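Local structure of calcium dodecin (3ONR) at residues 6-11 and 62-67. The protein binds calcium ions at the junctions between three subunits of its hollow, spherical dodecamer and may sequester other small ligands. The protein carries 2 engineered substitutions. Numbering follows the deposited sequence.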
loop_
_atom_site.group_PDB
_atom_site.type_symbol
_atom_site.label_atom_id
_atom_site.label_comp_id
_atom_site.label_asym_id
_atom_site.label_seq_id
_atom_site.Cartn_x
_atom_site.Cartn_y
_atom_site.Cartn_z
ATOM N N LYS A 6 6.459 -16.383 16.805
ATOM C CA LYS A 6 5.897 -15.076 17.118
ATOM C C LYS A 6 6.639 -14.040 16.344
ATOM O O LYS A 6 7.844 -14.191 16.083
ATOM C CB LYS A 6 6.027 -14.810 18.631
ATOM C CG LYS A 6 5.387 -13.444 19.011
ATOM C CD LYS A 6 5.177 -13.389 20.521
ATOM C CE LYS A 6 4.926 -11.972 20.966
ATOM N NZ LYS A 6 3.610 -11.447 20.614
ATOM N N VAL A 7 5.937 -13.029 15.874
ATOM C CA VAL A 7 6.604 -11.989 15.042
ATOM C C VAL A 7 6.472 -10.685 15.813
ATOM O O VAL A 7 5.314 -10.274 16.154
ATOM C CB VAL A 7 5.794 -11.796 13.681
ATOM C CG1 VAL A 7 6.478 -10.692 12.758
ATOM C CG2 VAL A 7 5.710 -13.086 13.009
ATOM N N ILE A 8 7.584 -9.969 15.994
ATOM C CA ILE A 8 7.354 -8.652 16.570
ATOM C C ILE A 8 8.140 -7.577 15.825
ATOM O O ILE A 8 9.038 -7.896 15.029
ATOM C CB ILE A 8 7.848 -8.658 18.011
ATOM C CG1 ILE A 8 9.317 -9.025 17.999
ATOM C CG2 ILE A 8 7.074 -9.627 18.835
ATOM C CD1 ILE A 8 9.995 -8.600 19.259
ATOM N N ASP A 9 7.780 -6.339 16.118
ATOM C CA ASP A 9 8.402 -5.168 15.541
ATOM C C ASP A 9 9.220 -4.467 16.683
ATOM O O ASP A 9 8.736 -4.383 17.814
ATOM C CB ASP A 9 7.318 -4.254 15.083
ATOM C CG ASP A 9 6.839 -4.575 13.612
ATOM O OD1 ASP A 9 7.322 -5.557 12.994
ATOM O OD2 ASP A 9 5.988 -3.804 13.115
ATOM N N ILE A 10 10.517 -4.170 16.421
ATOM C CA ILE A 10 11.339 -3.474 17.408
ATOM C C ILE A 10 11.967 -2.262 16.720
ATOM O O ILE A 10 12.136 -2.275 15.479
ATOM C CB ILE A 10 12.495 -4.374 17.919
ATOM C CG1 ILE A 10 13.237 -4.995 16.724
ATOM C CG2 ILE A 10 11.925 -5.500 18.762
ATOM C CD1 ILE A 10 14.454 -5.729 17.161
ATOM N N ILE A 11 12.348 -1.272 17.530
ATOM C CA ILE A 11 12.986 -0.039 16.971
ATOM C C ILE A 11 14.333 0.096 17.602
ATOM O O ILE A 11 14.422 0.104 18.850
ATOM C CB ILE A 11 12.078 1.214 17.241
ATOM C CG1 ILE A 11 10.803 1.091 16.367
ATOM C CG2 ILE A 11 12.915 2.513 16.950
ATOM C CD1 ILE A 11 9.760 2.220 16.729
ATOM N N VAL A 62 11.112 -9.049 13.248
ATOM C CA VAL A 62 11.834 -10.314 13.417
ATOM C C VAL A 62 10.819 -11.358 13.924
ATOM O O VAL A 62 9.791 -10.995 14.502
ATOM C CB VAL A 62 13.017 -10.191 14.491
ATOM C CG1 VAL A 62 14.063 -9.195 13.940
ATOM C CG2 VAL A 62 12.458 -9.681 15.833
ATOM N N SER A 63 11.146 -12.634 13.734
ATOM C CA SER A 63 10.297 -13.692 14.308
ATOM C C SER A 63 11.133 -14.727 15.022
ATOM O O SER A 63 12.341 -14.840 14.769
ATOM C CB SER A 63 9.465 -14.325 13.220
ATOM O OG SER A 63 10.305 -14.803 12.169
ATOM N N PHE A 64 10.511 -15.515 15.891
ATOM C CA PHE A 64 11.235 -16.549 16.663
ATOM C C PHE A 64 10.253 -17.577 17.118
ATOM O O PHE A 64 9.039 -17.320 17.219
ATOM C CB PHE A 64 11.926 -15.920 17.940
ATOM C CG PHE A 64 11.029 -14.952 18.717
ATOM C CD1 PHE A 64 10.200 -15.401 19.728
ATOM C CD2 PHE A 64 10.939 -13.647 18.340
ATOM C CE1 PHE A 64 9.332 -14.532 20.385
ATOM C CE2 PHE A 64 10.091 -12.758 19.012
ATOM C CZ PHE A 64 9.284 -13.193 20.013
ATOM N N LYS A 65 10.763 -18.763 17.301
ATOM C CA LYS A 65 9.917 -19.894 17.819
ATOM C C LYS A 65 9.251 -19.549 19.163
ATOM O O LYS A 65 9.891 -18.946 20.034
ATOM C CB LYS A 65 10.797 -21.133 17.952
ATOM C CG LYS A 65 10.058 -22.449 18.007
ATOM C CD LYS A 65 10.949 -23.552 17.404
ATOM C CE LYS A 65 10.286 -24.873 17.527
ATOM N NZ LYS A 65 11.218 -25.887 16.952
ATOM N N MET A 66 7.964 -19.907 19.327
ATOM C CA MET A 66 7.251 -19.752 20.619
ATOM C C MET A 66 7.657 -20.873 21.502
ATOM O O MET A 66 7.479 -21.978 21.105
ATOM C CB MET A 66 5.748 -19.959 20.454
ATOM C CG MET A 66 5.055 -18.858 19.663
ATOM S SD MET A 66 3.243 -19.163 19.661
ATOM C CE MET A 66 3.043 -17.459 19.223
ATOM N N ARG A 67 8.138 -20.611 22.722
ATOM C CA ARG A 67 8.440 -21.740 23.647
ATOM C C ARG A 67 7.208 -22.009 24.494
ATOM O O ARG A 67 6.593 -21.038 24.960
ATOM C CB ARG A 67 9.637 -21.388 24.540
#
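One face of the Phe64 ring carries the carbonyl oxygen of Lys6, which lies 3.9 Å above the ring plane and is displaced toward the rim, while CG1 of Ile8 meets the ring edge in plane, 3.9 Å from Phe64 CE2. The aliphatic part of Lys6 runs beside the ring and points the same way, its CB 3.8 Å from Phe64 CE1. Phe64 reaches this place because CG sits between the backbone N and the carbonyl carbon (chi1 45°), a setting that brings the ring over beside Lys6 and Ile8. The Ile8 and Phe64 side chains cross at about a right angle, and Ile8 CG1 also touches CG2 of Val62. Leu72 of a second subunit packs on both Ile8 and Phe64. Beneath these side chains, strands 4-14 and 54-65 run antiparallel as adjacent members of the three-stranded dodecin sheet, with 54-65 in the middle. Two hydrogen-bonded pairs, Lys6 with Phe64 and Ile8 with Val62, each exchange two backbone bonds, among them Lys6 N to Phe64 O at 2.8 Å and Ile8 N to Val62 O at 2.9 Å. Between them comes the non-hydrogen-bonded pair Val7 and Ser63, whose CA atoms approach to 4.1 Å; here CA of Ser63 makes a CA-H...O contact of 3.1 Å with Lys6 O, and on the other sheet face Val7 CG2 packs against Ser63 CB. Past the strand end, Met66 extends its chain back until CE lies 4.0 Å from Lys6 CB. Asp9, Ile10 and Ile11 continue the sheet into that same second subunit by an antiparallel ladder, and Val7 does so into a third.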